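Local coordinates for protein cytochrome c (Pseudomonas aeruginosa, PDB 6RTE) that works as the dihydro-heme d1 dehydrogenase NirN, an eight-bladed beta-propeller enzyme with a cytochrome c domain that takes part in heme d1 biosynthesis, at residues A[38-41]-A[42-46]; A[185-189]-A[190-194]; A[226-230]-A[231-235]. All coordinates share one frame; numbering follows the deposited sequence.

Contact 1: A[38-41]-A[42-46]; sequences PGEA and LYRQH. With HEC (heme c), chain C.
Residues 38-46 form the N-terminal helix of the cytochrome c domain, where Glu-40 and Arg-44, one turn apart, lie side by side and point the same way. Regular i to i+4 bonds build the helix: Leu-42 N donates to Pro-38 O (3.1 Å), Tyr-43 N to Gly-39 O (2.8 Å) and Arg-44 N to Glu-40 O (2.9 Å). Beyond the backbone, the Glu-40 chain stays extended, its CG turned anti to the backbone N (chi1 161°), while the arginine bends at chi3 (-71°) to come back over it. Glu-40 OE2 forms a salt bridge with Arg-44 NH1, whose modelled 2.5 Å is doubtfully short, and a weak bond with Arg-44 NH2 at 3.1 Å. The carboxylate and guanidinium planes stand 80° apart, and Glu-40 CG sits over one guanidinium face. Leu-42 CG stands beside its own backbone N, anti to the carbonyl carbon, which brings it 3.3 Å from Pro-38 O; the Leu-42 side chain also touches Ala-100 and Leu-104 of helix 98-109. Tyr-43 points inward, and its OH is hydrogen-bonded to Gly-52 O. At the helix end His-46 meets the cofactor, its CB 3.8 Å from heme CBB and its O 3.3 Å from heme CMC. This N-terminal helix, laid against helix 98-109 and leading straight into the CXXCH heme-attachment sequence, is an arrangement typical of class I cytochromes c.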
loop_
_atom_site.group_PDB
_atom_site.type_symbol
_atom_site.label_atom_id
_atom_site.label_comp_id
_atom_site.label_asym_id
_atom_site.label_seq_id
_atom_site.Cartn_x
_atom_site.Cartn_y
_atom_site.Cartn_z
ATOM N N PRO A 38 -2.687 -32.692 15.981
ATOM C CA PRO A 38 -1.386 -33.092 15.420
ATOM C C PRO A 38 -0.654 -31.963 14.715
ATOM O O PRO A 38 0.578 -32.021 14.611
ATOM C CB PRO A 38 -1.755 -34.215 14.441
ATOM C CG PRO A 38 -3.154 -33.907 14.036
ATOM C CD PRO A 38 -3.816 -33.282 15.237
ATOM N N GLY A 39 -1.365 -30.945 14.226
ATOM C CA GLY A 39 -0.695 -29.845 13.553
ATOM C C GLY A 39 0.229 -29.080 14.479
ATOM O O GLY A 39 1.373 -28.778 14.131
ATOM N N GLU A 40 -0.256 -28.763 15.681
ATOM C CA GLU A 40 0.549 -28.015 16.639
ATOM C C GLU A 40 1.870 -28.717 16.921
ATOM O O GLU A 40 2.942 -28.106 16.846
ATOM C CB GLU A 40 -0.243 -27.814 17.929
ATOM C CG GLU A 40 0.603 -27.460 19.136
ATOM C CD GLU A 40 -0.233 -27.270 20.377
ATOM O OE1 GLU A 40 -1.477 -27.323 20.270
ATOM O OE2 GLU A 40 0.348 -27.077 21.467
ATOM N N ALA A 41 1.815 -30.008 17.262
ATOM C CA ALA A 41 3.035 -30.738 17.587
ATOM C C ALA A 41 3.993 -30.748 16.408
ATOM O O ALA A 41 5.199 -30.511 16.566
ATOM C CB ALA A 41 2.692 -32.161 18.025
ATOM N N LEU A 42 3.475 -31.020 15.203
ATOM C CA LEU A 42 4.307 -30.914 14.013
ATOM C C LEU A 42 4.896 -29.510 13.886
ATOM O O LEU A 42 6.053 -29.350 13.479
ATOM C CB LEU A 42 3.498 -31.271 12.769
ATOM C CG LEU A 42 3.108 -32.749 12.614
ATOM C CD1 LEU A 42 2.128 -32.953 11.464
ATOM C CD2 LEU A 42 4.338 -33.619 12.407
ATOM N N TYR A 43 4.116 -28.487 14.246
ATOM C CA TYR A 43 4.591 -27.107 14.095
ATOM C C TYR A 43 5.764 -26.827 15.032
ATOM O O TYR A 43 6.798 -26.291 14.610
ATOM C CB TYR A 43 3.442 -26.124 14.340
ATOM C CG TYR A 43 3.871 -24.682 14.213
ATOM C CD1 TYR A 43 3.838 -24.031 12.986
ATOM C CD2 TYR A 43 4.337 -23.980 15.315
ATOM C CE1 TYR A 43 4.250 -22.716 12.867
ATOM C CE2 TYR A 43 4.752 -22.674 15.202
ATOM C CZ TYR A 43 4.705 -22.048 13.975
ATOM O OH TYR A 43 5.124 -20.750 13.870
ATOM N N ARG A 44 5.629 -27.189 16.310
ATOM C CA ARG A 44 6.726 -26.988 17.254
ATOM C C ARG A 44 8.004 -27.666 16.772
ATOM O O ARG A 44 9.082 -27.063 16.775
ATOM C CB ARG A 44 6.335 -27.509 18.635
ATOM C CG ARG A 44 5.578 -26.507 19.487
ATOM C CD ARG A 44 5.543 -26.938 20.944
ATOM N NE ARG A 44 4.671 -28.092 21.148
ATOM C CZ ARG A 44 3.380 -28.015 21.457
ATOM N NH1 ARG A 44 2.792 -26.834 21.608
ATOM N NH2 ARG A 44 2.673 -29.125 21.619
ATOM N N GLN A 45 7.899 -28.925 16.337
ATOM C CA GLN A 45 9.091 -29.680 15.968
ATOM C C GLN A 45 9.771 -29.099 14.734
ATOM O O GLN A 45 11.001 -28.969 14.706
ATOM C CB GLN A 45 8.727 -31.149 15.736
ATOM C CG GLN A 45 9.857 -32.002 15.162
ATOM C CD GLN A 45 11.076 -32.059 16.069
ATOM O OE1 GLN A 45 10.983 -31.806 17.271
ATOM N NE2 GLN A 45 12.226 -32.393 15.492
ATOM N N HIS A 46 8.994 -28.747 13.703
ATOM C CA HIS A 46 9.560 -28.454 12.394
ATOM C C HIS A 46 9.518 -26.986 11.987
ATOM O O HIS A 46 10.272 -26.597 11.090
ATOM C CB HIS A 46 8.826 -29.256 11.304
ATOM C CG HIS A 46 8.901 -30.738 11.492
ATOM N ND1 HIS A 46 9.900 -31.507 10.938
ATOM C CD2 HIS A 46 8.098 -31.591 12.169
ATOM C CE1 HIS A 46 9.710 -32.771 11.267
ATOM N NE2 HIS A 46 8.624 -32.848 12.015
HETATM FE FE HEC C . 8.439 -21.577 6.451
HETATM C CHA HEC C . 7.597 -19.213 4.205
HETATM C CHB HEC C . 5.232 -22.838 6.385
HETATM C CHC HEC C . 9.401 -24.236 8.495
HETATM C CHD HEC C . 11.432 -20.121 7.001
HETATM N NA HEC C . 6.747 -21.136 5.491
HETATM C C1A HEC C . 6.622 -20.101 4.595
HETATM C C2A HEC C . 5.293 -20.068 4.105
HETATM C C3A HEC C . 4.631 -21.085 4.709
HETATM C C4A HEC C . 5.530 -21.749 5.581
HETATM C CMA HEC C . 3.187 -21.429 4.498
HETATM C CAA HEC C . 4.726 -19.086 3.103
HETATM C CBA HEC C . 4.231 -17.846 3.867
HETATM C CGA HEC C . 3.719 -16.705 3.023
HETATM O O1A HEC C . 3.435 -15.612 3.574
HETATM O O2A HEC C . 3.582 -16.820 1.800
HETATM N NB HEC C . 7.473 -23.240 7.292
HETATM C C1B HEC C . 6.188 -23.543 7.136
HETATM C C2B HEC C . 5.889 -24.733 7.862
HETATM C C3B HEC C . 7.044 -25.158 8.460
HETATM C C4B HEC C . 8.066 -24.161 8.071
HETATM C CMB HEC C . 4.543 -25.391 7.935
HETATM C CAB HEC C . 7.362 -26.346 9.303
HETATM C CBB HEC C . 6.644 -27.574 8.744
HETATM N NC HEC C . 10.123 -22.115 7.561
HETATM C C1C HEC C . 10.328 -23.213 8.325
HETATM C C2C HEC C . 11.619 -23.136 8.889
HETATM C C3C HEC C . 12.212 -21.960 8.450
HETATM C C4C HEC C . 11.239 -21.320 7.625
HETATM C CMC HEC C . 12.192 -24.184 9.796
HETATM C CAC HEC C . 13.521 -21.337 8.739
HETATM C CBC HEC C . 14.810 -21.986 8.248
HETATM N ND HEC C . 9.310 -20.037 5.767
HETATM C C1D HEC C . 10.522 -19.585 6.095
HETATM C C2D HEC C . 10.837 -18.362 5.344
HETATM C C3D HEC C . 9.785 -18.105 4.562
HETATM C C4D HEC C . 8.819 -19.170 4.853
HETATM C CMD HEC C . 12.107 -17.557 5.433
HETATM C CAD HEC C . 9.625 -16.942 3.614
HETATM C CBD HEC C . 10.196 -17.271 2.232
HETATM C CGD HEC C . 10.046 -16.134 1.248
HETATM O O1D HEC C . 10.896 -15.232 1.224
HETATM O O2D HEC C . 9.096 -16.079 0.454
#

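Contact 2: A[185-189]-A[190-194]; sequences KFSPD and GRLVY
Asp-189 OD1 is gripped twice, by the hydroxyl of Ser-187 (OG to OD1, 2.7 Å) and by the backbone of Arg-191 (N to OD1, 3.0 Å). The hydroxyl comes nearly along the carboxylate C-O bond, whereas the amide descends from above the carboxylate plane, 57° out of it, and closes an Asx turn. Together they shape the bend of a beta hairpin in one propeller blade, between strands 183-186 and 192-197. Ser-187 OG, held between its own N and carbonyl carbon (chi1 60°), also accepts from Leu-192 N at 2.9 Å, so one hydroxyl ties both sides of the bend. A type I turn runs from Ser-187 to Gly-190, which has positive phi and donates its N to Ser-187 O (2.9 Å). Past the turn the strands pair antiparallel, with Tyr-194 N bonded to Lys-185 O at 2.7 Å. Arg-191 sends its guanidinium to a salt bridge with Asp-206, and Tyr-194 OH reaches Ala-249 O. On one side of the sheet Val-193 CG2 lies over a face of the Phe-186 ring. On the other the Tyr-194 ring turns its edge to the backbone, with Lys-185 O in the ring plane, 3.4 Å from its CD1.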
loop_
_atom_site.group_PDB
_atom_site.type_symbol
_atom_site.label_atom_id
_atom_site.label_comp_id
_atom_site.label_asym_id
_atom_site.label_seq_id
_atom_site.Cartn_x
_atom_site.Cartn_y
_atom_site.Cartn_z
ATOM N N LYS A 185 5.513 5.965 2.545
ATOM C CA LYS A 185 5.169 7.361 2.759
ATOM C C LYS A 185 6.426 8.151 3.109
ATOM O O LYS A 185 7.405 7.608 3.633
ATOM C CB LYS A 185 4.128 7.522 3.873
ATOM C CG LYS A 185 2.802 6.793 3.598
ATOM C CD LYS A 185 2.034 7.405 2.421
ATOM C CE LYS A 185 0.582 6.919 2.412
ATOM N NZ LYS A 185 0.477 5.447 2.275
ATOM N N PHE A 186 6.379 9.452 2.824
ATOM C CA PHE A 186 7.517 10.327 2.981
ATOM C C PHE A 186 7.245 11.383 4.040
ATOM O O PHE A 186 6.097 11.785 4.273
ATOM C CB PHE A 186 7.863 11.021 1.652
ATOM C CG PHE A 186 8.313 10.083 0.567
ATOM C CD1 PHE A 186 7.392 9.487 -0.279
ATOM C CD2 PHE A 186 9.660 9.801 0.388
ATOM C CE1 PHE A 186 7.805 8.623 -1.295
ATOM C CE2 PHE A 186 10.086 8.938 -0.623
ATOM C CZ PHE A 186 9.165 8.359 -1.471
ATOM N N SER A 187 8.314 11.829 4.679
ATOM C CA SER A 187 8.263 13.059 5.440
ATOM C C SER A 187 7.968 14.240 4.505
ATOM O O SER A 187 8.201 14.157 3.299
ATOM C CB SER A 187 9.585 13.273 6.158
ATOM O OG SER A 187 10.644 13.354 5.220
ATOM N N PRO A 188 7.470 15.351 5.051
ATOM C CA PRO A 188 7.095 16.499 4.191
ATOM C C PRO A 188 8.222 17.034 3.315
ATOM O O PRO A 188 7.948 17.502 2.207
ATOM C CB PRO A 188 6.644 17.559 5.208
ATOM C CG PRO A 188 6.130 16.753 6.376
ATOM C CD PRO A 188 7.026 15.534 6.451
ATOM N N ASP A 189 9.466 17.013 3.788
ATOM C CA ASP A 189 10.606 17.466 3.005
ATOM C C ASP A 189 11.193 16.365 2.123
ATOM O O ASP A 189 12.152 16.622 1.392
ATOM C CB ASP A 189 11.702 18.014 3.932
ATOM C CG ASP A 189 12.258 16.955 4.887
ATOM O OD1 ASP A 189 11.826 15.776 4.827
ATOM O OD2 ASP A 189 13.134 17.302 5.706
ATOM N N GLY A 190 10.659 15.153 2.193
ATOM C CA GLY A 190 11.100 14.086 1.329
ATOM C C GLY A 190 12.371 13.394 1.754
ATOM O O GLY A 190 12.867 12.543 1.011
ATOM N N ARG A 191 12.928 13.735 2.909
ATOM C CA ARG A 191 14.175 13.117 3.343
ATOM C C ARG A 191 13.957 11.717 3.907
ATOM O O ARG A 191 14.812 10.831 3.726
ATOM C CB ARG A 191 14.861 13.982 4.399
ATOM C CG ARG A 191 16.037 13.265 5.052
ATOM C CD ARG A 191 16.736 14.112 6.091
ATOM N NE ARG A 191 17.689 13.305 6.853
ATOM C CZ ARG A 191 18.376 13.751 7.896
ATOM N NH1 ARG A 191 18.251 15.018 8.296
ATOM N NH2 ARG A 191 19.205 12.936 8.522
ATOM N N LEU A 192 12.850 11.505 4.623
ATOM C CA LEU A 192 12.594 10.242 5.303
ATOM C C LEU A 192 11.482 9.461 4.605
ATOM O O LEU A 192 10.530 10.041 4.069
ATOM C CB LEU A 192 12.218 10.483 6.766
ATOM C CG LEU A 192 13.196 11.323 7.598
ATOM C CD1 LEU A 192 12.579 11.634 8.952
ATOM C CD2 LEU A 192 14.552 10.630 7.766
ATOM N N VAL A 193 11.595 8.137 4.630
ATOM C CA VAL A 193 10.598 7.260 4.015
ATOM C C VAL A 193 10.209 6.185 5.024
ATOM O O VAL A 193 11.056 5.664 5.766
ATOM C CB VAL A 193 11.093 6.670 2.678
ATOM C CG1 VAL A 193 12.404 5.971 2.824
ATOM C CG2 VAL A 193 10.048 5.733 2.068
ATOM N N TYR A 194 8.914 5.896 5.074
ATOM C CA TYR A 194 8.302 5.020 6.069
ATOM C C TYR A 194 7.650 3.849 5.349
ATOM O O TYR A 194 6.839 4.053 4.443
ATOM C CB TYR A 194 7.260 5.786 6.904
ATOM C CG TYR A 194 7.812 6.991 7.630
ATOM C CD1 TYR A 194 8.059 8.192 6.954
ATOM C CD2 TYR A 194 8.104 6.934 8.981
ATOM C CE1 TYR A 194 8.584 9.296 7.620
ATOM C CE2 TYR A 194 8.632 8.039 9.657
ATOM C CZ TYR A 194 8.871 9.210 8.974
ATOM O OH TYR A 194 9.398 10.299 9.658
#

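Contact 3: A[226-230]-A[231-235]; sequences AVSDD and GRWVL
Backbone bonds pair Ala-226 with Leu-235 in both directions, Leu-235 N to Ala-226 O at 2.9 Å and Ala-226 N to Leu-235 O at 3.0 Å. Nearer the bend Ser-228 N donates to Trp-233 O (2.9 Å), and Gly-231 N, at positive phi, closes a type I turn onto Ser-228 O. Side-chain bonds brace the turn. Ser-228 OG stands between its backbone N and carbonyl carbon (chi1 60°), where it donates to Asp-230 OD1 (2.6 Å) and accepts from Trp-233 N (2.9 Å). The same OD1 takes Arg-232 N at 3.1 Å, arriving 49° above the carboxylate plane, which makes an Asx turn. These residues join strands 221-227 and 233-238, the first two of a four-stranded blade of the propeller. One water donates to Asp-230 OD2 (2.6 Å) and accepts from Trp-233 NE1 (2.8 Å); it links the second carboxylate oxygen to the indole and so probably helps fix the rotation of both groups. Asp-229 CB points away from the hairpin's second half, and its OD1 is hydrogen-bonded to Tyr-297 OH and His-280 ND1. Apolar contact is lighter: Val-227 and Val-234 meet through their CG2 methyls on one side of the sheet, while Ala-226 and Leu-235 on the other pack against Phe-282 and Val-273. Arg-232 CB lies over one face of the Trp-233 indole, and Trp-233 CZ2 sits over one face of the Arg-232 guanidinium.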
loop_
_atom_site.group_PDB
_atom_site.type_symbol
_atom_site.label_atom_id
_atom_site.label_comp_id
_atom_site.label_asym_id
_atom_site.label_seq_id
_atom_site.Cartn_x
_atom_site.Cartn_y
_atom_site.Cartn_z
ATOM N N ALA A 226 0.302 6.177 7.541
ATOM C CA ALA A 226 0.201 7.535 7.037
ATOM C C ALA A 226 1.081 8.407 7.922
ATOM O O ALA A 226 1.299 8.103 9.097
ATOM C CB ALA A 226 -1.256 8.031 7.030
ATOM N N VAL A 227 1.623 9.459 7.323
ATOM C CA VAL A 227 2.494 10.418 8.007
ATOM C C VAL A 227 1.780 11.759 8.032
ATOM O O VAL A 227 1.230 12.197 7.012
ATOM C CB VAL A 227 3.861 10.520 7.310
ATOM C CG1 VAL A 227 4.812 11.503 8.055
ATOM C CG2 VAL A 227 4.493 9.126 7.193
ATOM N N SER A 228 1.773 12.405 9.195
ATOM C CA SER A 228 1.098 13.697 9.312
ATOM C C SER A 228 1.821 14.724 8.466
ATOM O O SER A 228 3.027 14.609 8.206
ATOM C CB SER A 228 1.017 14.138 10.780
ATOM O OG SER A 228 2.298 14.278 11.396
ATOM N N ASP A 229 1.073 15.736 7.996
ATOM C CA ASP A 229 1.649 16.679 7.037
ATOM C C ASP A 229 2.651 17.624 7.680
ATOM O O ASP A 229 3.411 18.283 6.951
ATOM C CB ASP A 229 0.545 17.485 6.328
ATOM C CG ASP A 229 0.014 18.638 7.158
ATOM O OD1 ASP A 229 -0.826 18.410 8.055
ATOM O OD2 ASP A 229 0.433 19.793 6.906
ATOM N N ASP A 230 2.677 17.716 9.002
ATOM C CA ASP A 230 3.723 18.448 9.702
ATOM C C ASP A 230 4.924 17.576 10.040
ATOM O O ASP A 230 5.871 18.066 10.663
ATOM C CB ASP A 230 3.168 19.090 10.982
ATOM C CG ASP A 230 2.609 18.077 11.981
ATOM O OD1 ASP A 230 2.755 16.854 11.758
ATOM O OD2 ASP A 230 1.999 18.520 12.990
ATOM N N GLY A 231 4.900 16.291 9.668
ATOM C CA GLY A 231 6.027 15.408 9.857
ATOM C C GLY A 231 6.193 14.827 11.243
ATOM O O GLY A 231 7.172 14.120 11.478
ATOM N N ARG A 232 5.270 15.088 12.169
ATOM C CA ARG A 232 5.482 14.671 13.550
ATOM C C ARG A 232 5.055 13.230 13.838
ATOM O O ARG A 232 5.667 12.582 14.698
ATOM C CB ARG A 232 4.716 15.594 14.506
ATOM C CG ARG A 232 5.211 17.041 14.534
ATOM C CD ARG A 232 4.367 17.907 15.443
ATOM N NE ARG A 232 4.534 17.584 16.867
ATOM C CZ ARG A 232 3.754 18.050 17.833
ATOM N NH1 ARG A 232 2.738 18.846 17.542
ATOM N NH2 ARG A 232 3.987 17.729 19.097
ATOM N N TRP A 233 4.037 12.718 13.145
ATOM C CA TRP A 233 3.345 11.504 13.557
ATOM C C TRP A 233 3.265 10.481 12.436
ATOM O O TRP A 233 3.032 10.827 11.279
ATOM C CB TRP A 233 1.907 11.819 14.021
ATOM C CG TRP A 233 1.796 13.011 14.935
ATOM C CD1 TRP A 233 1.192 14.200 14.662
ATOM C CD2 TRP A 233 2.315 13.116 16.256
ATOM N NE1 TRP A 233 1.302 15.042 15.741
ATOM C CE2 TRP A 233 1.990 14.398 16.731
ATOM C CE3 TRP A 233 3.025 12.248 17.088
ATOM C CZ2 TRP A 233 2.362 14.842 17.994
ATOM C CZ3 TRP A 233 3.390 12.683 18.337
ATOM C CH2 TRP A 233 3.063 13.969 18.782
ATOM N N VAL A 234 3.430 9.209 12.808
ATOM C CA VAL A 234 3.068 8.072 11.975
ATOM C C VAL A 234 1.849 7.398 12.601
ATOM O O VAL A 234 1.867 7.044 13.791
ATOM C CB VAL A 234 4.228 7.067 11.846
ATOM C CG1 VAL A 234 3.803 5.854 11.044
ATOM C CG2 VAL A 234 5.450 7.732 11.219
ATOM N N LEU A 235 0.811 7.199 11.806
ATOM C CA LEU A 235 -0.382 6.471 12.240
ATOM C C LEU A 235 -0.461 5.171 11.449
ATOM O O LEU A 235 -0.482 5.194 10.213
ATOM C CB LEU A 235 -1.651 7.305 12.054
ATOM C CG LEU A 235 -2.906 6.670 12.676
ATOM C CD1 LEU A 235 -2.786 6.664 14.185
ATOM C CD2 LEU A 235 -4.188 7.388 12.217
HETATM O O HOH W 1 0.915 17.788 15.240
#

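Overall arrangement
Contact 1 stands apart in the cytochrome c domain, its centre about 43 Å from contact 2 and 42 Å from contact 3. Its side-chain chemistry is a salt bridge on an outward helix surface, with apolar packing and the heme reserved for other sides. Contacts 2 and 3 are corresponding first hairpins of neighbouring propeller blades, centres about 9 Å apart, and repeat one Ser-X-Asp-Gly bend almost atom for atom. Contact 3 is the more buried and adds a bridging water. Where they touch, Pro-188 CG packs 3.2 Å from Asp-229 O, and Tyr-194 CE2 lies 3.6 Å from Val-234 CG2, so Pro-188 meets the backbone of the next turn, while Tyr-194 packs on the valine side chain.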